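Local atomic coordinates of prephenate dehydrogenase (Corynebacterium glutamicum ATCC 13032, PDB entry 3KTD), a protein that probably catalyses the NAD+- or NADP+-dependent oxidative decarboxylation of prephenate to 4-hydroxyphenylpyruvate, a step on the route to tyrosine. Residues 69-74 with 169-174; 95-100 with 114-119; 103-108 with 189-194; 119-124 with 148-153. All blocks are in the same frame, centred on the assembly; numbering follows the deposited sequence.

Contact 1 of 4, residues 69-74 with 169-174; sequences DALIVL and KDVVQM
Leu-71 and Val-171 meet with their side chains at about a right angle, the fork of the leucine laid across a single branch of the valine. Both leucine methyls bear on that branch, the nearer approach being Leu-71 CD2 to Val-171 CG2 at 3.8 Å. The fork can reach so far because CG of Leu-71 stands anti to the backbone N (chi1 174°) on a CB already directed at the helix. The helix backbone is met as well, with Leu-71 CD2 4.1 Å from Asp-170 C. Val-73, two residues along the strand, makes a different kind of contact: it and Met-174, a selenomethionine, approach tip to tip, with Val-73 CG2 3.7 Å from Met-174 SE. Met-174 runs extended to its selenium and then bends, which brings its CE to 4.0 Å from the same Val-73 CG2. No hydrogen bond crosses the interface. The carboxylate of Asp-170 is engaged elsewhere, by Ser-8 and by Arg-9, and Arg-9 also forms a salt bridge with Asp-69. Thr-98 touches both Val-73 and Val-171, and Val-149 continues the apolar layer beneath the helix. The axes of strand 71-74 and helix 169-174 pass 10.0 Å apart at -62°. This is helix-on-sheet packing in a Rossmann-type nucleotide-binding domain, where helix 162-177 covers an interior parallel strand.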
# COMPACT_ATOMS: atom_id res chain seq x y z
N ASP A 69 25.53 -16.73 31.62
CA ASP A 69 25.45 -15.28 31.34
C ASP A 69 24.96 -15.00 29.91
O ASP A 69 25.56 -14.19 29.19
CB ASP A 69 26.79 -14.57 31.61
CG ASP A 69 26.67 -13.04 31.56
OD1 ASP A 69 25.71 -12.47 32.14
OD2 ASP A 69 27.54 -12.39 30.93
N ALA A 70 23.89 -15.66 29.50
CA ALA A 70 23.39 -15.52 28.14
C ALA A 70 22.68 -14.20 27.94
O ALA A 70 22.08 -13.66 28.87
CB ALA A 70 22.44 -16.66 27.79
N LEU A 71 22.75 -13.69 26.72
CA LEU A 71 21.95 -12.54 26.34
C LEU A 71 20.56 -13.09 26.11
O LEU A 71 20.39 -14.00 25.31
CB LEU A 71 22.50 -11.89 25.08
CG LEU A 71 21.67 -10.75 24.49
CD1 LEU A 71 21.58 -9.58 25.44
CD2 LEU A 71 22.28 -10.34 23.16
N ILE A 72 19.56 -12.58 26.83
CA ILE A 72 18.20 -13.09 26.74
C ILE A 72 17.36 -12.22 25.79
O ILE A 72 17.23 -11.02 26.01
CB ILE A 72 17.51 -13.11 28.11
CG1 ILE A 72 18.30 -13.96 29.10
CG2 ILE A 72 16.09 -13.63 28.00
CD1 ILE A 72 17.64 -14.10 30.47
N VAL A 73 16.79 -12.83 24.76
CA VAL A 73 15.93 -12.09 23.83
C VAL A 73 14.47 -12.39 24.16
O VAL A 73 14.04 -13.54 24.09
CB VAL A 73 16.21 -12.49 22.36
CG1 VAL A 73 15.22 -11.81 21.43
CG2 VAL A 73 17.64 -12.15 21.97
N LEU A 74 13.72 -11.36 24.54
CA LEU A 74 12.30 -11.55 24.81
C LEU A 74 11.57 -11.35 23.49
O LEU A 74 11.23 -10.23 23.13
CB LEU A 74 11.80 -10.61 25.90
CG LEU A 74 12.62 -10.57 27.20
CD1 LEU A 74 11.85 -9.82 28.28
CD2 LEU A 74 12.99 -11.95 27.68
N LYS A 169 26.76 -3.97 23.13
CA LYS A 169 27.58 -4.46 22.04
C LYS A 169 27.07 -5.80 21.52
O LYS A 169 26.81 -5.93 20.32
CB LYS A 169 29.05 -4.56 22.45
CG LYS A 169 29.73 -3.19 22.51
CD LYS A 169 31.26 -3.24 22.67
CE LYS A 169 31.72 -3.40 24.12
NZ LYS A 169 33.15 -3.03 24.22
N ASP A 170 26.90 -6.78 22.40
CA ASP A 170 26.40 -8.09 21.97
C ASP A 170 25.05 -8.00 21.21
O ASP A 170 24.84 -8.72 20.24
CB ASP A 170 26.28 -9.05 23.16
CG ASP A 170 27.62 -9.65 23.58
OD1 ASP A 170 28.59 -9.67 22.79
OD2 ASP A 170 27.71 -10.14 24.72
N VAL A 171 24.16 -7.10 21.62
CA VAL A 171 22.88 -6.96 20.94
C VAL A 171 23.10 -6.48 19.51
O VAL A 171 22.46 -6.95 18.58
CB VAL A 171 21.93 -5.98 21.68
CG1 VAL A 171 20.77 -5.57 20.79
CG2 VAL A 171 21.43 -6.61 22.98
N VAL A 172 24.03 -5.54 19.35
CA VAL A 172 24.34 -5.00 18.04
C VAL A 172 25.06 -6.06 17.20
O VAL A 172 24.76 -6.24 16.01
CB VAL A 172 25.19 -3.74 18.16
CG1 VAL A 172 25.57 -3.22 16.80
CG2 VAL A 172 24.42 -2.69 18.92
N GLN A 173 26.00 -6.77 17.81
CA GLN A 173 26.71 -7.84 17.13
C GLN A 173 25.75 -8.93 16.68
O GLN A 173 25.93 -9.50 15.62
CB GLN A 173 27.80 -8.44 18.03
CG GLN A 173 29.01 -7.55 18.17
CD GLN A 173 29.60 -7.22 16.83
OE1 GLN A 173 29.57 -6.08 16.38
NE2 GLN A 173 30.09 -8.25 16.15
N MSE A 174 24.75 -9.20 17.51
CA MSE A 174 23.71 -10.19 17.21
C MSE A 174 22.90 -9.74 15.97
O MSE A 174 22.79 -10.49 14.99
CB MSE A 174 22.78 -10.38 18.41
CG MSE A 174 21.82 -11.55 18.30
SE MSE A 174 20.41 -11.58 19.64
CE MSE A 174 19.45 -9.97 19.14

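Contact 2 of 4, residues 95-100 with 114-119; sequences NGFTDV and RNMQHR
Phe-97 and Arg-119 are joined through the backbone: Phe-97 N donates to Arg-119 O at 2.8 Å, a bond that links strand 97-99 to the start of strand 120-125. The same oxygen receives a CA-H...O contact from Gly-96 CA at 3.2 Å, and it lies obliquely by the Phe-97 ring. One residue back, Asn-95 O faces the arginine side chain, with Arg-119 CB 3.4 Å away. The far end of the ring belongs to Met-116, a selenomethionine whose side chain crosses the phenylalanine at about a right angle. Its CE comes 3.5 Å from Phe-97 CZ, while its CB sits at the ring edge, in plane. Phe-97 reaches both partners with CG between its backbone N and carbonyl carbon (chi1 65°).

The next shell fixes the loop that supplies these groups. Arg-119 N bonds to Met-116 O at 3.0 Å. The arginine chain bends at chi2 (-73°), and NH1 returns to His-118 O at 2.9 Å, from above the carbonyl plane; NH2 bonds to Asn-94. Before Met-116, Asn-115 with its positive phi is the C-prime residue of the Schellman motif that ends helix 105-113. Leu-85, from helix 78-91, packs on both Phe-97 and Met-116. Their packing thus lies between that helix and the sheet, whereas the backbone bond lies where strand 97-99 meets strand 120-125.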
# COMPACT_ATOMS: atom_id res chain seq x y z
N ASN A 95 21.56 -11.29 34.33
CA ASN A 95 21.71 -11.42 32.88
C ASN A 95 21.30 -10.17 32.12
O ASN A 95 20.38 -9.46 32.53
CB ASN A 95 20.88 -12.58 32.34
CG ASN A 95 21.34 -13.90 32.86
OD1 ASN A 95 21.32 -14.14 34.06
ND2 ASN A 95 21.79 -14.76 31.96
N GLY A 96 21.99 -9.90 31.02
CA GLY A 96 21.59 -8.84 30.10
C GLY A 96 20.43 -9.34 29.24
O GLY A 96 20.26 -10.56 29.08
N PHE A 97 19.61 -8.43 28.70
CA PHE A 97 18.48 -8.84 27.89
C PHE A 97 17.91 -7.76 26.98
O PHE A 97 18.01 -6.57 27.27
CB PHE A 97 17.36 -9.39 28.79
CG PHE A 97 16.77 -8.36 29.69
CD1 PHE A 97 17.36 -8.08 30.93
CD2 PHE A 97 15.63 -7.66 29.31
CE1 PHE A 97 16.81 -7.12 31.77
CE2 PHE A 97 15.07 -6.70 30.14
CZ PHE A 97 15.66 -6.43 31.38
N THR A 98 17.28 -8.19 25.89
CA THR A 98 16.68 -7.29 24.92
C THR A 98 15.30 -7.79 24.50
O THR A 98 14.97 -8.94 24.73
CB THR A 98 17.58 -7.13 23.69
OG1 THR A 98 17.02 -6.15 22.81
CG2 THR A 98 17.76 -8.45 22.97
N ASP A 99 14.50 -6.90 23.92
CA ASP A 99 13.15 -7.25 23.45
C ASP A 99 13.05 -6.99 21.95
O ASP A 99 13.99 -6.50 21.34
CB ASP A 99 12.09 -6.44 24.19
CG ASP A 99 11.96 -5.02 23.67
OD1 ASP A 99 12.93 -4.25 23.79
OD2 ASP A 99 10.88 -4.67 23.15
N VAL A 100 11.90 -7.28 21.36
CA VAL A 100 11.71 -7.10 19.91
C VAL A 100 10.43 -6.33 19.53
O VAL A 100 10.06 -6.26 18.36
CB VAL A 100 11.66 -8.46 19.24
CG1 VAL A 100 12.94 -9.24 19.55
CG2 VAL A 100 10.42 -9.21 19.69
N ARG A 114 10.76 -1.81 37.32
CA ARG A 114 11.30 -3.00 37.97
C ARG A 114 12.81 -2.88 38.23
O ARG A 114 13.46 -3.84 38.65
CB ARG A 114 10.99 -4.24 37.10
CG ARG A 114 9.50 -4.59 37.09
CD ARG A 114 9.06 -5.53 35.97
NE ARG A 114 7.59 -5.68 35.97
CZ ARG A 114 6.73 -4.78 35.47
NH1 ARG A 114 7.17 -3.65 34.91
NH2 ARG A 114 5.42 -4.99 35.54
N ASN A 115 13.37 -1.69 37.99
CA ASN A 115 14.81 -1.42 38.19
C ASN A 115 15.75 -2.36 37.45
O ASN A 115 16.79 -2.76 37.96
CB ASN A 115 15.13 -1.37 39.69
CG ASN A 115 14.50 -0.19 40.36
OD1 ASN A 115 14.82 0.96 40.03
ND2 ASN A 115 13.59 -0.44 41.29
N MSE A 116 15.37 -2.69 36.21
CA MSE A 116 16.13 -3.61 35.37
C MSE A 116 16.88 -2.87 34.26
O MSE A 116 17.50 -3.50 33.41
CB MSE A 116 15.19 -4.65 34.76
CG MSE A 116 14.51 -5.55 35.81
SE MSE A 116 13.07 -6.68 35.10
CE MSE A 116 14.10 -7.96 34.09
N GLN A 117 16.85 -1.54 34.30
CA GLN A 117 17.49 -0.73 33.26
C GLN A 117 19.01 -0.90 33.14
O GLN A 117 19.57 -0.65 32.09
CB GLN A 117 17.11 0.76 33.35
CG GLN A 117 17.45 1.46 34.65
CD GLN A 117 16.35 1.35 35.67
OE1 GLN A 117 15.66 0.35 35.74
NE2 GLN A 117 16.18 2.39 36.48
N HIS A 118 19.66 -1.36 34.20
CA HIS A 118 21.10 -1.60 34.14
C HIS A 118 21.46 -2.87 33.34
O HIS A 118 22.62 -3.10 33.06
CB HIS A 118 21.72 -1.63 35.55
CG HIS A 118 21.72 -0.29 36.24
ND1 HIS A 118 20.73 0.10 37.12
CD2 HIS A 118 22.57 0.76 36.15
CE1 HIS A 118 20.99 1.32 37.56
NE2 HIS A 118 22.10 1.74 36.98
N ARG A 119 20.46 -3.66 32.95
CA ARG A 119 20.71 -4.90 32.18
C ARG A 119 19.95 -5.00 30.84
O ARG A 119 20.00 -6.04 30.18
CB ARG A 119 20.34 -6.11 33.04
CG ARG A 119 21.21 -6.29 34.27
CD ARG A 119 22.60 -6.79 33.89
NE ARG A 119 23.51 -6.81 35.03
CZ ARG A 119 24.36 -5.84 35.35
NH1 ARG A 119 24.49 -4.74 34.60
NH2 ARG A 119 25.12 -5.97 36.42

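Contact 3 of 4, residues 103-108 with 189-194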
# COMPACT_ATOMS: atom_id res chain seq x y z
N VAL A 103 6.74 -1.15 19.81
CA VAL A 103 6.74 0.09 20.61
C VAL A 103 7.82 -0.06 21.69
O VAL A 103 8.01 -1.15 22.22
CB VAL A 103 5.37 0.34 21.27
CG1 VAL A 103 5.36 1.66 22.02
CG2 VAL A 103 4.29 0.34 20.23
N LYS A 104 8.50 1.04 22.01
CA LYS A 104 9.68 0.99 22.89
C LYS A 104 9.52 1.73 24.22
O LYS A 104 10.03 1.27 25.24
CB LYS A 104 10.89 1.54 22.13
CG LYS A 104 11.48 0.55 21.16
CD LYS A 104 12.44 -0.38 21.87
CE LYS A 104 12.23 -1.81 21.47
NZ LYS A 104 10.93 -2.32 21.95
N THR A 105 8.83 2.86 24.23
CA THR A 105 8.65 3.60 25.47
C THR A 105 7.92 2.76 26.51
O THR A 105 8.30 2.73 27.68
CB THR A 105 7.89 4.93 25.27
OG1 THR A 105 8.66 5.80 24.43
CG2 THR A 105 7.65 5.63 26.61
N ALA A 106 6.87 2.06 26.07
CA ALA A 106 6.07 1.26 27.00
C ALA A 106 6.92 0.18 27.68
O ALA A 106 6.72 -0.12 28.87
CB ALA A 106 4.88 0.65 26.28
N VAL A 107 7.87 -0.39 26.94
CA VAL A 107 8.73 -1.45 27.46
C VAL A 107 9.77 -0.87 28.41
O VAL A 107 9.94 -1.37 29.52
CB VAL A 107 9.44 -2.21 26.33
CG1 VAL A 107 10.41 -3.23 26.88
CG2 VAL A 107 8.42 -2.89 25.47
N TYR A 108 10.47 0.17 27.97
CA TYR A 108 11.50 0.78 28.80
C TYR A 108 10.92 1.20 30.16
O TYR A 108 11.51 0.92 31.20
CB TYR A 108 12.13 1.96 28.05
CG TYR A 108 13.41 2.52 28.65
CD1 TYR A 108 14.38 1.69 29.20
CD2 TYR A 108 13.66 3.89 28.60
CE1 TYR A 108 15.55 2.21 29.74
CE2 TYR A 108 14.84 4.42 29.13
CZ TYR A 108 15.78 3.58 29.70
OH TYR A 108 16.95 4.09 30.23
N PRO A 189 12.22 9.27 19.87
CA PRO A 189 12.41 9.40 18.44
C PRO A 189 11.92 8.17 17.67
O PRO A 189 11.37 8.31 16.58
CB PRO A 189 13.92 9.55 18.30
CG PRO A 189 14.32 10.22 19.57
CD PRO A 189 13.47 9.57 20.61
N HIS A 190 12.11 6.99 18.25
CA HIS A 190 11.64 5.75 17.63
C HIS A 190 10.12 5.63 17.57
O HIS A 190 9.56 5.32 16.52
CB HIS A 190 12.18 4.53 18.39
CG HIS A 190 11.58 3.24 17.94
ND1 HIS A 190 10.37 2.78 18.43
CD2 HIS A 190 12.01 2.31 17.05
CE1 HIS A 190 10.09 1.61 17.86
NE2 HIS A 190 11.06 1.31 17.02
N ASP A 191 9.46 5.84 18.70
CA ASP A 191 8.01 5.73 18.76
C ASP A 191 7.37 6.81 17.87
O ASP A 191 6.33 6.58 17.26
CB ASP A 191 7.49 5.84 20.20
CG ASP A 191 7.86 4.64 21.06
OD1 ASP A 191 8.38 3.62 20.54
OD2 ASP A 191 7.62 4.72 22.29
N ALA A 192 8.01 7.98 17.81
CA ALA A 192 7.59 9.06 16.94
C ALA A 192 7.65 8.58 15.49
O ALA A 192 6.74 8.86 14.70
CB ALA A 192 8.48 10.27 17.12
N ALA A 193 8.71 7.86 15.15
CA ALA A 193 8.86 7.34 13.79
C ALA A 193 7.85 6.23 13.50
O ALA A 193 7.15 6.29 12.50
CB ALA A 193 10.27 6.83 13.58
N ALA A 194 7.77 5.24 14.38
CA ALA A 194 6.88 4.10 14.17
C ALA A 194 5.43 4.54 14.12
O ALA A 194 4.62 3.92 13.45
CB ALA A 194 7.06 3.08 15.27
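Asp-191 meets the start of helix 105-113 with both carboxylate oxygens, tying the Rossmann-type domain to the long helix 187-214. The side chain leaves that helix with CB directed at residues 103-105. CG stands anti to the carbonyl carbon (chi1 -69°), which carries the carboxylate up to two successive backbone N-H groups. OD1 takes Lys-104 N on its syn lone pair at 3.0 Å. On its anti side, somewhat out of the carboxylate plane, OD1 also accepts from His-190 ND1 at 3.0 Å, a His-carboxylate hydrogen bond lying in the imidazole plane. OD2 also has two donors, both from one residue: Thr-105 N reaches its syn lone pair at 2.9 Å, whereas Thr-105 OG1 donates to it from above the carboxylate plane. Four donors therefore hold this buried carboxylate and fix its rotation. Val-103 closes in at about a right angle, its CG1 3.8 Å from Asp-191 OD2.

His-190 is held in turn from several directions. Its NE2 is hydrogen-bonded to His-124, and Leu-222 of the second subunit packs against it. The lysine that lends its backbone N to Asp-191 sends its amine away to a salt bridge with Asp-99. On the way, the aliphatic part of Lys-104 passes over one face of the imidazole in a CH-pi contact, with CG 3.9 Å from the centroid of the His-190 ring and 23° off its normal.

Contact 4 of 4, residues 119-124 with 148-153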
# COMPACT_ATOMS: atom_id res chain seq x y z
N ARG A 119 20.46 -3.66 32.95
CA ARG A 119 20.71 -4.90 32.18
C ARG A 119 19.95 -5.00 30.84
O ARG A 119 20.00 -6.04 30.18
CB ARG A 119 20.34 -6.11 33.04
CG ARG A 119 21.21 -6.29 34.27
CD ARG A 119 22.60 -6.79 33.89
NE ARG A 119 23.51 -6.81 35.03
CZ ARG A 119 24.36 -5.84 35.35
NH1 ARG A 119 24.49 -4.74 34.60
NH2 ARG A 119 25.12 -5.97 36.42
N TYR A 120 19.28 -3.92 30.43
CA TYR A 120 18.38 -3.94 29.29
C TYR A 120 18.86 -3.13 28.09
O TYR A 120 19.36 -2.02 28.23
CB TYR A 120 17.03 -3.36 29.72
CG TYR A 120 16.02 -3.10 28.61
CD1 TYR A 120 15.51 -4.15 27.85
CD2 TYR A 120 15.56 -1.82 28.36
CE1 TYR A 120 14.57 -3.91 26.85
CE2 TYR A 120 14.62 -1.58 27.37
CZ TYR A 120 14.14 -2.62 26.62
OH TYR A 120 13.22 -2.37 25.64
N VAL A 121 18.70 -3.71 26.91
CA VAL A 121 18.91 -2.97 25.68
C VAL A 121 17.71 -3.19 24.76
O VAL A 121 17.48 -4.29 24.27
CB VAL A 121 20.19 -3.35 24.97
CG1 VAL A 121 20.35 -2.46 23.71
CG2 VAL A 121 21.38 -3.21 25.93
N GLY A 122 16.92 -2.14 24.56
CA GLY A 122 15.77 -2.23 23.69
C GLY A 122 16.17 -2.53 22.26
O GLY A 122 17.21 -2.08 21.78
N SER A 123 15.36 -3.33 21.59
CA SER A 123 15.56 -3.49 20.17
C SER A 123 14.24 -3.74 19.46
O SER A 123 13.26 -4.15 20.06
CB SER A 123 16.54 -4.62 19.90
OG SER A 123 15.86 -5.83 19.66
N HIS A 124 14.24 -3.46 18.17
CA HIS A 124 13.05 -3.61 17.35
C HIS A 124 13.44 -3.92 15.91
O HIS A 124 13.97 -3.05 15.24
CB HIS A 124 12.20 -2.33 17.39
CG HIS A 124 11.03 -2.34 16.46
ND1 HIS A 124 10.52 -1.19 15.89
CD2 HIS A 124 10.27 -3.36 16.00
CE1 HIS A 124 9.49 -1.51 15.12
NE2 HIS A 124 9.32 -2.82 15.16
N VAL A 148 16.40 -1.77 14.90
CA VAL A 148 16.69 -0.68 15.81
C VAL A 148 17.26 -1.24 17.13
O VAL A 148 16.78 -2.24 17.65
CB VAL A 148 15.44 0.16 16.13
CG1 VAL A 148 15.76 1.23 17.19
CG2 VAL A 148 14.89 0.79 14.85
N VAL A 149 18.32 -0.60 17.62
CA VAL A 149 18.88 -0.91 18.93
C VAL A 149 18.93 0.39 19.73
O VAL A 149 19.50 1.38 19.27
CB VAL A 149 20.28 -1.51 18.84
CG1 VAL A 149 20.90 -1.62 20.22
CG2 VAL A 149 20.21 -2.87 18.17
N THR A 150 18.35 0.39 20.92
CA THR A 150 18.28 1.59 21.74
C THR A 150 19.56 1.84 22.55
O THR A 150 20.44 0.99 22.63
CB THR A 150 17.10 1.53 22.69
OG1 THR A 150 17.23 0.38 23.54
CG2 THR A 150 15.79 1.45 21.90
N PHE A 151 19.63 3.04 23.11
CA PHE A 151 20.77 3.49 23.91
C PHE A 151 20.40 4.62 24.88
O PHE A 151 21.21 5.49 25.16
CB PHE A 151 21.91 3.94 22.98
CG PHE A 151 21.56 5.12 22.09
CD1 PHE A 151 20.93 4.93 20.87
CD2 PHE A 151 21.89 6.42 22.46
CE1 PHE A 151 20.62 6.01 20.05
CE2 PHE A 151 21.57 7.50 21.65
CZ PHE A 151 20.94 7.30 20.45
N ASP A 152 19.18 4.59 25.42
CA ASP A 152 18.73 5.69 26.29
C ASP A 152 19.58 5.83 27.55
O ASP A 152 19.81 6.94 28.02
CB ASP A 152 17.26 5.51 26.69
CG ASP A 152 16.33 5.41 25.50
OD1 ASP A 152 16.31 4.34 24.85
OD2 ASP A 152 15.60 6.39 25.24
N GLN A 153 20.03 4.69 28.09
CA GLN A 153 20.82 4.67 29.32
C GLN A 153 22.05 5.57 29.27
O GLN A 153 22.51 6.06 30.31
CB GLN A 153 21.25 3.24 29.69
CG GLN A 153 20.14 2.33 30.25
CD GLN A 153 19.34 1.62 29.16
OE1 GLN A 153 19.16 2.14 28.07
NE2 GLN A 153 18.85 0.42 29.48
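Val-148 forms an antiparallel hydrogen-bonded pair with His-124: Val-148 N donates to His-124 O at 2.8 Å, and His-124 N returns a bond to Val-148 O at 2.9 Å. That valine oxygen is also approached by Ser-123 CA at 3.1 Å, a CA-H...O contact. Val-149 follows as the non-hydrogen-bonded partner of Ser-123. Its side chain lies on the serine's face of the sheet, and its CG1 obliquely meets CG1 of Val-121 at 3.6 Å. At Thr-150 the bonding continues through Gly-122, whose O accepts from Thr-150 N at 2.9 Å. Thr-150 OG1, set between its own backbone N and carbonyl carbon (chi1 59°), adds a weak bond to that same oxygen. Three residues on, Gln-153 crosses Tyr-120 at about a right angle, with Gln-153 NE2 2.8 Å from Tyr-120 O. The amide is hydrogen-bonded to Gln-117 O, and Trp-164 supplies an indole N-H to the tyrosine carbonyl. The chemistry is mostly that of backbone amides, so the antiparallel join rests on main-chain pairing, to which the hydroxyl of Thr-150 adds a weak bond.

Contacts 1, 2 and 4 share one sheet, with centres 9 to 11 Å apart. Contact 1 meets contact 2 by strand pairing, Leu-74 N to Thr-98 O at 2.7 Å, and meets contact 4 where Val-149 packs under Val-171 and Val-172. Contacts 2 and 4 share Arg-119. Contact 3 lies to one side, its centre about 20 Å from that of contact 1, yet it touches contact 4 through His-190 NE2 and His-124 ND1, 2.8 Å apart, and contact 2 through the Asp-99 to Lys-104 salt bridge. Val-73 lies near a glycine-rich sequence consistent with nucleotide binding. A PEG molecule, probably from crystallisation, is about 6 Å from the side chain of Gln-153.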